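Local coordinates for protein globin (Bacillus anthracis, PDB 5V3T) that binds heme as a group II truncated hemoglobin, holds cyanide on its iron in this crystal, and probably serves in oxygen binding or transport, at residues T24-S27 and Y28-K31; T46-K49 and Q50-L54; Q96-D100 and T101-G105. All blocks are in the same frame, centred on the assembly; numbering follows the deposited sequence.

Interaction 1: residues T24-S27 and Y28-K31. With CYN (cyanide ion), chain D.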
ATOM      1  N   THR A  24       5.429  19.654  -2.442  1.00 39.56           N
ATOM      2  CA  THR A  24       6.820  19.773  -2.003  1.00 34.90           C
ATOM      3  C   THR A  24       7.316  18.445  -1.419  1.00 36.79           C
ATOM      4  O   THR A  24       8.421  17.994  -1.735  1.00 37.38           O
ATOM      5  CB  THR A  24       6.984  20.894  -0.963  1.00 39.09           C
ATOM      6  OG1 THR A  24       6.598  22.135  -1.564  1.00 34.51           O
ATOM      7  CG2 THR A  24       8.425  20.991  -0.464  1.00 33.67           C
ATOM      8  N   PHE A  25       6.495  17.830  -0.571  1.00 31.39           N
ATOM      9  CA  PHE A  25       6.837  16.542   0.034  1.00 30.06           C
ATOM     10  C   PHE A  25       7.261  15.514  -1.010  1.00 33.37           C
ATOM     11  O   PHE A  25       8.358  14.937  -0.922  1.00 38.72           O
ATOM     12  CB  PHE A  25       5.657  15.995   0.850  1.00 26.51           C
ATOM     13  CG  PHE A  25       5.898  14.612   1.394  1.00 25.96           C
ATOM     14  CD1 PHE A  25       6.940  14.373   2.289  1.00 26.50           C
ATOM     15  CD2 PHE A  25       5.107  13.548   0.996  1.00 30.82           C
ATOM     16  CE1 PHE A  25       7.162  13.111   2.796  1.00 31.03           C
ATOM     17  CE2 PHE A  25       5.339  12.277   1.491  1.00 29.65           C
ATOM     18  CZ  PHE A  25       6.380  12.056   2.385  1.00 26.48           C
ATOM     19  N   TYR A  26       6.417  15.301  -2.017  1.00 33.44           N
ATOM     20  CA  TYR A  26       6.703  14.278  -3.019  1.00 38.75           C
ATOM     21  C   TYR A  26       7.822  14.657  -3.957  1.00 40.07           C
ATOM     22  O   TYR A  26       8.383  13.795  -4.635  1.00 42.92           O
ATOM     23  CB  TYR A  26       5.450  13.942  -3.814  1.00 33.54           C
ATOM     24  CG  TYR A  26       4.574  13.049  -3.002  1.00 37.79           C
ATOM     25  CD1 TYR A  26       5.009  11.772  -2.638  1.00 36.95           C
ATOM     26  CD2 TYR A  26       3.343  13.476  -2.566  1.00 38.84           C
ATOM     27  CE1 TYR A  26       4.228  10.952  -1.879  1.00 29.79           C
ATOM     28  CE2 TYR A  26       2.562  12.666  -1.802  1.00 34.78           C
ATOM     29  CZ  TYR A  26       3.006  11.410  -1.470  1.00 36.33           C
ATOM     30  OH  TYR A  26       2.192  10.640  -0.721  1.00 32.27           O
ATOM     31  N   SER A  27       8.138  15.942  -4.006  1.00 41.08           N
ATOM     32  CA  SER A  27       9.356  16.367  -4.674  1.00 42.52           C
ATOM     33  C   SER A  27      10.542  15.730  -3.944  1.00 47.76           C
ATOM     34  O   SER A  27      11.422  15.153  -4.578  1.00 50.74           O
ATOM     35  CB  SER A  27       9.471  17.900  -4.703  1.00 46.58           C
ATOM     36  OG  SER A  27      10.602  18.322  -5.450  1.00 58.18           O
ATOM     37  N   TYR A  28      10.549  15.806  -2.611  1.00 41.55           N
ATOM     38  CA  TYR A  28      11.643  15.211  -1.840  1.00 41.48           C
ATOM     39  C   TYR A  28      11.617  13.689  -1.947  1.00 43.10           C
ATOM     40  O   TYR A  28      12.661  13.052  -2.130  1.00 39.87           O
ATOM     41  CB  TYR A  28      11.607  15.649  -0.366  1.00 38.98           C
ATOM     42  CG  TYR A  28      12.138  17.059  -0.144  1.00 44.53           C
ATOM     43  CD1 TYR A  28      13.482  17.352  -0.338  1.00 49.93           C
ATOM     44  CD2 TYR A  28      11.298  18.091   0.260  1.00 39.88           C
ATOM     45  CE1 TYR A  28      13.973  18.631  -0.154  1.00 47.35           C
ATOM     46  CE2 TYR A  28      11.787  19.376   0.458  1.00 35.96           C
ATOM     47  CZ  TYR A  28      13.122  19.635   0.258  1.00 42.93           C
ATOM     48  OH  TYR A  28      13.615  20.909   0.438  1.00 39.60           O
ATOM     49  N   VAL A  29      10.424  13.106  -1.881  1.00 34.94           N
ATOM     50  CA  VAL A  29      10.287  11.656  -2.028  1.00 40.43           C
ATOM     51  C   VAL A  29      10.897  11.156  -3.345  1.00 41.42           C
ATOM     52  O   VAL A  29      11.675  10.202  -3.364  1.00 44.13           O
ATOM     53  CB  VAL A  29       8.807  11.228  -1.970  1.00 36.17           C
ATOM     54  CG1 VAL A  29       8.669   9.734  -2.349  1.00 31.92           C
ATOM     55  CG2 VAL A  29       8.231  11.516  -0.590  1.00 35.46           C
ATOM     56  N   SER A  30      10.574  11.839  -4.437  1.00 44.50           N
ATOM     57  CA  SER A  30      11.033  11.433  -5.755  1.00 50.86           C
ATOM     58  C   SER A  30      12.558  11.467  -5.876  1.00 49.26           C
ATOM     59  O   SER A  30      13.126  10.782  -6.720  1.00 52.31           O
ATOM     60  CB  SER A  30      10.414  12.329  -6.831  1.00 59.96           C
ATOM     61  OG  SER A  30      11.052  13.597  -6.865  1.00 57.34           O
ATOM     62  N   LYS A  31      13.215  12.268  -5.041  1.00 49.82           N
ATOM     63  CA  LYS A  31      14.674  12.381  -5.077  1.00 51.49           C
ATOM     64  C   LYS A  31      15.371  11.516  -4.027  1.00 53.16           C
ATOM     65  O   LYS A  31      16.590  11.378  -4.046  1.00 49.47           O
ATOM     66  CB  LYS A  31      15.109  13.836  -4.878  1.00 61.30           C
ATOM     67  CG  LYS A  31      14.545  14.839  -5.876  1.00 70.71           C
ATOM     68  CD  LYS A  31      14.945  16.267  -5.485  1.00 72.21           C
ATOM     69  CE  LYS A  31      14.239  17.326  -6.331  1.00 69.33           C
ATOM     70  NZ  LYS A  31      14.497  17.144  -7.789  1.00 77.59           N
TER
HETATM   71  C   CYN D 202       2.707   7.514   1.362  1.00 34.34           C
HETATM   72  N   CYN D 202       3.172   8.453   0.864  1.00 33.79           N
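Thr-24 to Lys-31 form one unbroken run near the end of helix 14-31, with the main-chain bonds expected of an alpha helix. Tyr-28 N donates to Thr-24 O at 3.2 Å, Val-29 N to Phe-25 O at 2.9 Å, and Ser-30 N to Tyr-26 O at 2.9 Å. The next step is slack: Lys-31 N makes a weak bond to Ser-27 O. That carbonyl has a firmer partner in the hydroxyl of Ser-30, whose OG comes within 2.8 Å of Ser-27 O. With chi1 at 76°, OG lies between the backbone N and C of its own residue and turns back over the preceding turn. This is the B helix of a truncated globin, and its inner side faces the distal heme pocket. There Val-29 sets its CG2 methyl over one face of the Phe-25 ring as a CH-pi contact, 3.7 Å from the centroid. CG2 also meets Tyr-26 CD1 at 3.8 Å, so a single methyl packs against both rings. Phe-25 CD2 in turn sits over the centre of a Tyr-26 face, and Trp-90 meets Phe-25 edge to face. Tyr-26 points its phenol at the ligand, where OH donates to the cyanide N at 2.9 Å. Further round the helix, the Thr-24 methyl CG2 and Tyr-28 CE2 run alongside each other, 3.8 Å apart.

Interaction 2: residues T46-K49 and Q50-L54. With HEM (protoporphyrin IX containing Fe), chain C.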
ATOM      1  N   THR A  46      -0.763   9.760  -6.479  1.00 45.19           N
ATOM      2  CA  THR A  46      -0.380   9.618  -5.073  1.00 47.45           C
ATOM      3  C   THR A  46      -0.472  10.965  -4.332  1.00 42.79           C
ATOM      4  O   THR A  46      -1.003  11.041  -3.215  1.00 37.02           O
ATOM      5  CB  THR A  46       1.044   9.049  -4.939  1.00 44.34           C
ATOM      6  OG1 THR A  46       1.113   7.789  -5.621  1.00 41.74           O
ATOM      7  CG2 THR A  46       1.416   8.853  -3.477  1.00 40.24           C
ATOM      8  N   ALA A  47       0.039  12.025  -4.948  1.00 42.00           N
ATOM      9  CA  ALA A  47      -0.034  13.356  -4.344  1.00 42.65           C
ATOM     10  C   ALA A  47      -1.480  13.830  -4.175  1.00 49.45           C
ATOM     11  O   ALA A  47      -1.826  14.436  -3.157  1.00 48.79           O
ATOM     12  CB  ALA A  47       0.748  14.359  -5.172  1.00 34.29           C
ATOM     13  N   ARG A  48      -2.314  13.563  -5.179  1.00 46.54           N
ATOM     14  CA  ARG A  48      -3.720  13.941  -5.126  1.00 47.91           C
ATOM     15  C   ARG A  48      -4.384  13.258  -3.944  1.00 50.16           C
ATOM     16  O   ARG A  48      -5.094  13.894  -3.159  1.00 40.33           O
ATOM     17  CB  ARG A  48      -4.446  13.566  -6.419  1.00 53.34           C
ATOM     18  CG  ARG A  48      -5.857  14.140  -6.518  1.00 55.49           C
ATOM     19  CD  ARG A  48      -6.612  13.590  -7.725  1.00 55.24           C
ATOM     20  NE  ARG A  48      -6.919  12.171  -7.589  1.00 55.60           N
ATOM     21  CZ  ARG A  48      -8.049  11.697  -7.069  1.00 63.96           C
ATOM     22  NH1 ARG A  48      -8.252  10.389  -6.990  1.00 64.36           N
ATOM     23  NH2 ARG A  48      -8.979  12.531  -6.628  1.00 61.74           N
ATOM     24  N   LYS A  49      -4.123  11.960  -3.810  1.00 39.71           N
ATOM     25  CA  LYS A  49      -4.725  11.163  -2.752  1.00 43.27           C
ATOM     26  C   LYS A  49      -4.231  11.597  -1.382  1.00 38.85           C
ATOM     27  O   LYS A  49      -5.007  11.637  -0.425  1.00 41.83           O
ATOM     28  CB  LYS A  49      -4.458   9.663  -2.978  1.00 41.88           C
ATOM     29  CG  LYS A  49      -5.341   9.060  -4.082  1.00 44.61           C
ATOM     30  CD  LYS A  49      -5.167   7.544  -4.241  1.00 51.33           C
ATOM     31  CE  LYS A  49      -3.821   7.187  -4.845  1.00 55.36           C
ATOM     32  NZ  LYS A  49      -3.737   5.747  -5.268  1.00 53.89           N
ATOM     33  N   GLN A  50      -2.948  11.933  -1.291  1.00 33.34           N
ATOM     34  CA  GLN A  50      -2.357  12.351  -0.024  1.00 29.33           C
ATOM     35  C   GLN A  50      -2.954  13.682   0.442  1.00 36.31           C
ATOM     36  O   GLN A  50      -3.130  13.905   1.636  1.00 32.37           O
ATOM     37  CB  GLN A  50      -0.833  12.475  -0.142  1.00 25.56           C
ATOM     38  CG  GLN A  50      -0.143  12.832   1.174  1.00 28.08           C
ATOM     39  CD  GLN A  50      -0.165  11.690   2.170  1.00 34.44           C
ATOM     40  OE1 GLN A  50      -1.092  11.533   2.962  1.00 34.67           O
ATOM     41  NE2 GLN A  50       0.856  10.862   2.111  1.00 33.11           N
ATOM     42  N   LYS A  51      -3.239  14.572  -0.502  1.00 35.08           N
ATOM     43  CA  LYS A  51      -3.874  15.848  -0.158  1.00 40.80           C
ATOM     44  C   LYS A  51      -5.263  15.608   0.404  1.00 38.99           C
ATOM     45  O   LYS A  51      -5.664  16.248   1.374  1.00 35.77           O
ATOM     46  CB  LYS A  51      -3.949  16.764  -1.372  1.00 43.07           C
ATOM     47  CG  LYS A  51      -2.594  17.216  -1.857  1.00 33.11           C
ATOM     48  CD  LYS A  51      -2.708  17.868  -3.202  1.00 39.49           C
ATOM     49  CE  LYS A  51      -1.354  18.229  -3.749  1.00 38.95           C
ATOM     50  NZ  LYS A  51      -1.478  18.656  -5.160  1.00 40.15           N
ATOM     51  N   GLN A  52      -5.991  14.670  -0.198  1.00 38.31           N
ATOM     52  CA  GLN A  52      -7.292  14.292   0.338  1.00 44.88           C
ATOM     53  C   GLN A  52      -7.129  13.691   1.724  1.00 39.16           C
ATOM     54  O   GLN A  52      -7.874  14.036   2.633  1.00 38.32           O
ATOM     55  CB  GLN A  52      -8.004  13.305  -0.575  1.00 45.57           C
ATOM     56  CG  GLN A  52      -8.475  13.886  -1.880  1.00 50.05           C
ATOM     57  CD  GLN A  52      -9.089  12.825  -2.743  1.00 53.00           C
ATOM     58  OE1 GLN A  52      -8.531  11.730  -2.877  1.00 52.75           O
ATOM     59  NE2 GLN A  52     -10.257  13.115  -3.310  1.00 49.00           N
ATOM     60  N   PHE A  53      -6.160  12.790   1.890  1.00 36.99           N
ATOM     61  CA  PHE A  53      -5.984  12.146   3.189  1.00 33.21           C
ATOM     62  C   PHE A  53      -5.593  13.118   4.298  1.00 32.78           C
ATOM     63  O   PHE A  53      -6.242  13.168   5.352  1.00 33.29           O
ATOM     64  CB  PHE A  53      -4.947  11.011   3.144  1.00 33.67           C
ATOM     65  CG  PHE A  53      -4.783  10.344   4.473  1.00 32.36           C
ATOM     66  CD1 PHE A  53      -5.714   9.427   4.924  1.00 41.08           C
ATOM     67  CD2 PHE A  53      -3.748  10.689   5.306  1.00 27.69           C
ATOM     68  CE1 PHE A  53      -5.592   8.849   6.177  1.00 33.63           C
ATOM     69  CE2 PHE A  53      -3.609  10.101   6.561  1.00 30.53           C
ATOM     70  CZ  PHE A  53      -4.537   9.187   6.994  1.00 35.37           C
ATOM     71  N   LEU A  54      -4.562  13.919   4.059  1.00 30.70           N
ATOM     72  CA  LEU A  54      -4.095  14.854   5.084  1.00 32.53           C
ATOM     73  C   LEU A  54      -5.158  15.878   5.457  1.00 29.79           C
ATOM     74  O   LEU A  54      -5.217  16.316   6.605  1.00 34.06           O
ATOM     75  CB  LEU A  54      -2.828  15.573   4.626  1.00 29.82           C
ATOM     76  CG  LEU A  54      -1.619  14.642   4.525  1.00 29.02           C
ATOM     77  CD1 LEU A  54      -0.372  15.400   4.068  1.00 33.19           C
ATOM     78  CD2 LEU A  54      -1.362  13.958   5.864  1.00 25.25           C
TER
HETATM   79  CHA HEM C 201       0.144   4.883  -0.499  1.00 35.51           C
HETATM   80  CHB HEM C 201       4.857   4.152   0.836  1.00 35.29           C
HETATM   81  CHC HEM C 201       3.802   6.122   5.178  1.00 29.58           C
HETATM   82  CHD HEM C 201      -0.541   7.679   3.577  1.00 36.82           C
HETATM   83  C1A HEM C 201       1.499   4.533  -0.505  1.00 41.61           C
HETATM   84  C2A HEM C 201       2.203   3.883  -1.600  1.00 44.81           C
HETATM   85  C3A HEM C 201       3.481   3.688  -1.238  1.00 42.67           C
HETATM   86  C4A HEM C 201       3.664   4.193   0.112  1.00 39.13           C
HETATM   87  CMA HEM C 201       4.586   3.030  -2.100  1.00 48.11           C
HETATM   88  CAA HEM C 201       1.565   3.512  -2.961  1.00 52.51           C
HETATM   89  CBA HEM C 201       1.140   4.793  -3.681  1.00 64.02           C
HETATM   90  CGA HEM C 201      -0.101   4.547  -4.498  1.00 67.50           C
HETATM   91  O1A HEM C 201      -0.426   3.357  -4.742  1.00 69.41           O
HETATM   92  O2A HEM C 201      -0.758   5.541  -4.906  1.00 63.10           O
HETATM   93  C1B HEM C 201       4.975   4.603   2.142  1.00 34.06           C
HETATM   94  C2B HEM C 201       6.154   4.518   2.984  1.00 32.14           C
HETATM   95  C3B HEM C 201       5.848   5.044   4.180  1.00 29.82           C
HETATM   96  C4B HEM C 201       4.467   5.492   4.147  1.00 27.74           C
HETATM   97  CMB HEM C 201       7.518   3.907   2.588  1.00 36.89           C
HETATM   98  CAB HEM C 201       6.799   5.168   5.389  1.00 37.79           C
HETATM   99  CBB HEM C 201       6.343   5.029   6.643  1.00 32.91           C
HETATM  100  C1C HEM C 201       2.620   6.797   5.080  1.00 27.07           C
HETATM  101  C2C HEM C 201       2.115   7.777   6.028  1.00 35.65           C
HETATM  102  C3C HEM C 201       0.934   8.208   5.584  1.00 39.14           C
HETATM  103  C4C HEM C 201       0.615   7.520   4.341  1.00 37.59           C
HETATM  104  CMC HEM C 201       2.805   8.262   7.325  1.00 28.33           C
HETATM  105  CAC HEM C 201       0.059   9.248   6.327  1.00 33.23           C
HETATM  106  CBC HEM C 201      -0.584  10.138   5.588  1.00 49.49           C
HETATM  107  C1D HEM C 201      -0.742   7.067   2.337  1.00 34.01           C
HETATM  108  C2D HEM C 201      -1.943   7.230   1.545  1.00 31.39           C
HETATM  109  C3D HEM C 201      -1.748   6.370   0.292  1.00 39.12           C
HETATM  110  C4D HEM C 201      -0.434   5.754   0.423  1.00 39.16           C
HETATM  111  CMD HEM C 201      -3.168   8.099   1.895  1.00 31.77           C
HETATM  112  CAD HEM C 201      -2.755   6.216  -0.863  1.00 42.59           C
HETATM  113  CBD HEM C 201      -3.416   4.846  -0.731  1.00 45.00           C
HETATM  114  CGD HEM C 201      -4.587   4.726  -1.672  1.00 50.03           C
HETATM  115  O1D HEM C 201      -4.420   4.055  -2.720  1.00 47.38           O
HETATM  116  O2D HEM C 201      -5.678   5.297  -1.383  1.00 44.58           O
HETATM  117  NA  HEM C 201       2.427   4.701   0.525  1.00 38.52           N
HETATM  118  NB  HEM C 201       3.974   5.214   2.892  1.00 30.01           N
HETATM  119  NC  HEM C 201       1.690   6.672   4.056  1.00 33.29           N
HETATM  120  ND  HEM C 201       0.116   6.181   1.645  1.00 29.89           N
HETATM  121 FE   HEM C 201       2.096   5.836   2.220  1.00 33.83          FE
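Thr-46, already within helix 44-57, gives its carbonyl to Gln-50 N, and Lys-49 O takes Phe-53 N in the same way. The Thr-46 hydroxyl donates from OG1 to heme propionate oxygen O2A at 3.0 Å. Ala-47 offers its carbonyl to Lys-51 N, and the Lys-51 chain lies along the same oxygen, CG being 3.2 Å from Ala-47 O. Beyond CG that chain is extended and takes NZ to salt bridges with Asp-23 and Glu-19 of helix 14-31. Arg-48 runs beside Gln-52, pointing the same way. Gln-52 OE1 lies over one face of the guanidinium, and the two flat groups are turned 59° apart. NH2 and NE2 do not bond each other; Glu-67 joins the pair, taking a salt bridge from Arg-48 NH1 and a hydrogen bond from Gln-52 NE2, while Glu-45 also pairs with the arginine and His-68 with Gln-52 OE1. Lys-49, bent at chi3 (-71°), spans both propionates: NZ reaches O2A at 3.0 Å and O1D at 3.1 Å. O2A therefore has two donors from one face of the helix, which should favour its charged form. Deeper in, Gln-50 NE2 is bonded to Tyr-26, and Phe-53 CB packs on the heme methyl CMD at 3.6 Å. Both residues also approach the vinyl carbon CBC, but more closely than ordinary packing allows, so the modelled vinyl position is doubtful. With polar side chains on the propionates and Gln-50 and Phe-53 along the heme edge, this is the E helix lining the distal heme pocket of the 2-over-2 globin fold.

Interaction 3: residues Q96-D100 and T101-G105. With SO4 (sulfate ion), chain F.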
ATOM      1  N   GLN A  96      11.410  18.349   5.870  1.00 32.29           N
ATOM      2  CA  GLN A  96      11.971  19.302   4.915  1.00 34.47           C
ATOM      3  C   GLN A  96      10.863  20.033   4.154  1.00 34.20           C
ATOM      4  O   GLN A  96      10.978  21.227   3.880  1.00 36.77           O
ATOM      5  CB  GLN A  96      12.900  18.596   3.938  1.00 33.47           C
ATOM      6  CG  GLN A  96      14.085  17.927   4.611  1.00 35.43           C
ATOM      7  CD  GLN A  96      14.891  17.090   3.645  1.00 43.18           C
ATOM      8  OE1 GLN A  96      14.833  15.861   3.666  1.00 40.74           O
ATOM      9  NE2 GLN A  96      15.645  17.754   2.787  1.00 34.49           N
ATOM     10  N   ALA A  97       9.798  19.311   3.809  1.00 30.46           N
ATOM     11  CA  ALA A  97       8.637  19.928   3.169  1.00 29.99           C
ATOM     12  C   ALA A  97       7.996  20.967   4.101  1.00 30.87           C
ATOM     13  O   ALA A  97       7.593  22.041   3.661  1.00 25.64           O
ATOM     14  CB  ALA A  97       7.615  18.867   2.770  1.00 30.11           C
ATOM     15  N   MET A  98       7.911  20.642   5.387  1.00 27.15           N
ATOM     16  CA  MET A  98       7.338  21.557   6.357  1.00 25.49           C
ATOM     17  C   MET A  98       8.211  22.802   6.510  1.00 32.27           C
ATOM     18  O   MET A  98       7.694  23.910   6.621  1.00 30.97           O
ATOM     19  CB  MET A  98       7.156  20.879   7.712  1.00 26.96           C
ATOM     20  CG  MET A  98       5.986  19.889   7.771  1.00 26.78           C
ATOM     21  SD  MET A  98       5.908  19.086   9.384  1.00 34.96           S
ATOM     22  CE  MET A  98       4.227  18.459   9.314  1.00 36.00           C
ATOM     23  N   ASP A  99       9.530  22.609   6.549  1.00 28.48           N
ATOM     24  CA  ASP A  99      10.447  23.734   6.584  1.00 30.59           C
ATOM     25  C   ASP A  99      10.208  24.631   5.367  1.00 32.49           C
ATOM     26  O   ASP A  99       9.995  25.839   5.501  1.00 34.41           O
ATOM     27  CB  ASP A  99      11.901  23.251   6.628  1.00 38.49           C
ATOM     28  CG  ASP A  99      12.296  22.708   7.994  1.00 40.54           C
ATOM     29  OD1 ASP A  99      11.505  22.854   8.951  1.00 34.98           O
ATOM     30  OD2 ASP A  99      13.404  22.144   8.115  1.00 43.20           O
ATOM     31  N   ASP A 100      10.181  24.024   4.187  1.00 29.03           N
ATOM     32  CA  ASP A 100      10.051  24.774   2.942  1.00 27.59           C
ATOM     33  C   ASP A 100       8.706  25.489   2.858  1.00 30.30           C
ATOM     34  O   ASP A 100       8.589  26.546   2.243  1.00 30.43           O
ATOM     35  CB  ASP A 100      10.160  23.832   1.754  1.00 29.44           C
ATOM     36  CG  ASP A 100      11.585  23.355   1.501  1.00 38.84           C
ATOM     37  OD1 ASP A 100      12.502  23.712   2.268  1.00 35.90           O
ATOM     38  OD2 ASP A 100      11.757  22.571   0.552  1.00 39.77           O
ATOM     39  N   THR A 101       7.694  24.917   3.489  1.00 28.62           N
ATOM     40  CA  THR A 101       6.362  25.487   3.368  1.00 35.87           C
ATOM     41  C   THR A 101       6.032  26.411   4.530  1.00 32.49           C
ATOM     42  O   THR A 101       4.948  26.995   4.565  1.00 30.18           O
ATOM     43  CB  THR A 101       5.297  24.381   3.275  1.00 37.23           C
ATOM     44  OG1 THR A 101       5.386  23.543   4.424  1.00 45.22           O
ATOM     45  CG2 THR A 101       5.541  23.541   2.047  1.00 28.71           C
ATOM     46  N   GLY A 102       6.961  26.542   5.480  1.00 32.26           N
ATOM     47  CA  GLY A 102       6.805  27.494   6.572  1.00 30.22           C
ATOM     48  C   GLY A 102       5.879  27.042   7.694  1.00 29.37           C
ATOM     49  O   GLY A 102       5.233  27.852   8.360  1.00 27.56           O
ATOM     50  N   VAL A 103       5.821  25.740   7.911  1.00 25.07           N
ATOM     51  CA  VAL A 103       4.990  25.170   8.975  1.00 24.44           C
ATOM     52  C   VAL A 103       5.773  25.084  10.288  1.00 30.94           C
ATOM     53  O   VAL A 103       6.783  24.370  10.386  1.00 28.92           O
ATOM     54  CB  VAL A 103       4.473  23.785   8.567  1.00 27.46           C
ATOM     55  CG1 VAL A 103       3.626  23.188   9.685  1.00 29.95           C
ATOM     56  CG2 VAL A 103       3.679  23.894   7.267  1.00 26.53           C
ATOM     57  N   HIS A 104       5.345  25.846  11.287  1.00 28.11           N
ATOM     58  CA  HIS A 104       6.082  25.915  12.542  1.00 32.36           C
ATOM     59  C   HIS A 104       5.154  25.974  13.752  1.00 31.45           C
ATOM     60  O   HIS A 104       3.936  25.936  13.612  1.00 31.53           O
ATOM     61  CB  HIS A 104       7.022  27.122  12.528  1.00 38.71           C
ATOM     62  CG  HIS A 104       8.117  27.011  11.513  1.00 41.92           C
ATOM     63  ND1 HIS A 104       9.200  26.177  11.685  1.00 40.81           N
ATOM     64  CD2 HIS A 104       8.278  27.590  10.299  1.00 29.60           C
ATOM     65  CE1 HIS A 104       9.999  26.274  10.634  1.00 43.70           C
ATOM     66  NE2 HIS A 104       9.460  27.123   9.779  1.00 38.05           N
ATOM     67  N   GLY A 105       5.742  26.049  14.942  1.00 35.01           N
ATOM     68  CA  GLY A 105       4.977  26.202  16.167  1.00 41.63           C
ATOM     69  C   GLY A 105       4.176  24.987  16.590  1.00 40.64           C
ATOM     70  O   GLY A 105       4.531  23.858  16.259  1.00 34.68           O
TER
HETATM   71  S   SO4 F 204       9.388  26.570  15.790  1.00 47.65           S
HETATM   72  O1  SO4 F 204       8.730  26.152  17.018  1.00 51.22           O
HETATM   73  O2  SO4 F 204       9.006  27.943  15.493  1.00 56.98           O
HETATM   74  O3  SO4 F 204      10.834  26.512  15.943  1.00 54.08           O
HETATM   75  O4  SO4 F 204       8.930  25.709  14.708  1.00 46.37           O
HETATM   76  O   HOH W   1      10.723  27.240   7.553  1.00 46.75           O
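Ala-97 O is gripped twice by Thr-101, by its backbone N and by its hydroxyl OG1, the latter at 2.8 Å, and the two donors arrive from opposite faces of the carbonyl plane. The chi1 of 58° places OG1 between the threonine's own N and C, and from there the hydroxyl folds back onto the last turn. Just beyond, helix 84-101 ends in a Schellman motif. Val-103 N donates back to Met-98 O at 2.9 Å, nearly straight at 165°, and Gly-102 N, inside that wider turn, bonds Asp-99 O at 3.1 Å from well above its carbonyl plane. Gly-102 supplies the positive phi (79°) that swings the chain out of the helix, a backbone shape glycine adopts readily. The apolar partners of the motif meet as well: Met-98 CB and Val-103 CB touch at 4.0 Å, joining the last turn to the residue that follows the glycine. Met-98 then runs on, extended, toward Arg-108 and Val-111 of helix 105-122, while Ala-97 and Thr-101 pack on Leu-21 of helix 14-31. On the outer side one water links helix end and loop. It donates to Asp-99 O at 2.6 Å and lies in the plane of the His-104 ring at its edge, 2.6 Å from NE2. The Asp-99 side chain crosses that of His-104 at about a right angle, although carboxylate and ring planes are nearly parallel; the carboxylate's salt bridge goes to Arg-108. At the other ring nitrogen sits a sulfate, probably left from crystallisation: His-104 ND1 donates to its O4 at 3.1 Å, and Gly-105 N to the same O4 at 3.2 Å.

In the fold
Interaction 1 is the hub, its centre 14 Å from that of each of the others. Toward interaction 2 it extends Tyr-26, whose OH lies 3.1 Å from Gln-50 NE2 in a probable hydrogen bond. Both residues line the cyanide pocket together with Phe-39 and Trp-90, so the B and E helices meet directly at the iron-bound ligand. Toward interaction 3 it turns Tyr-28, whose OH lies 2.5 Å from Asp-100 OD2, a probable hydrogen bond, and Thr-24 CG2 packs 3.8 Å from Ala-97 CA. Interactions 2 and 3 do not touch, their nearest atoms being about 8 Å apart; segment 96-105 stays remote, Ala-97's side chain lying about 11 Å from the cyanide.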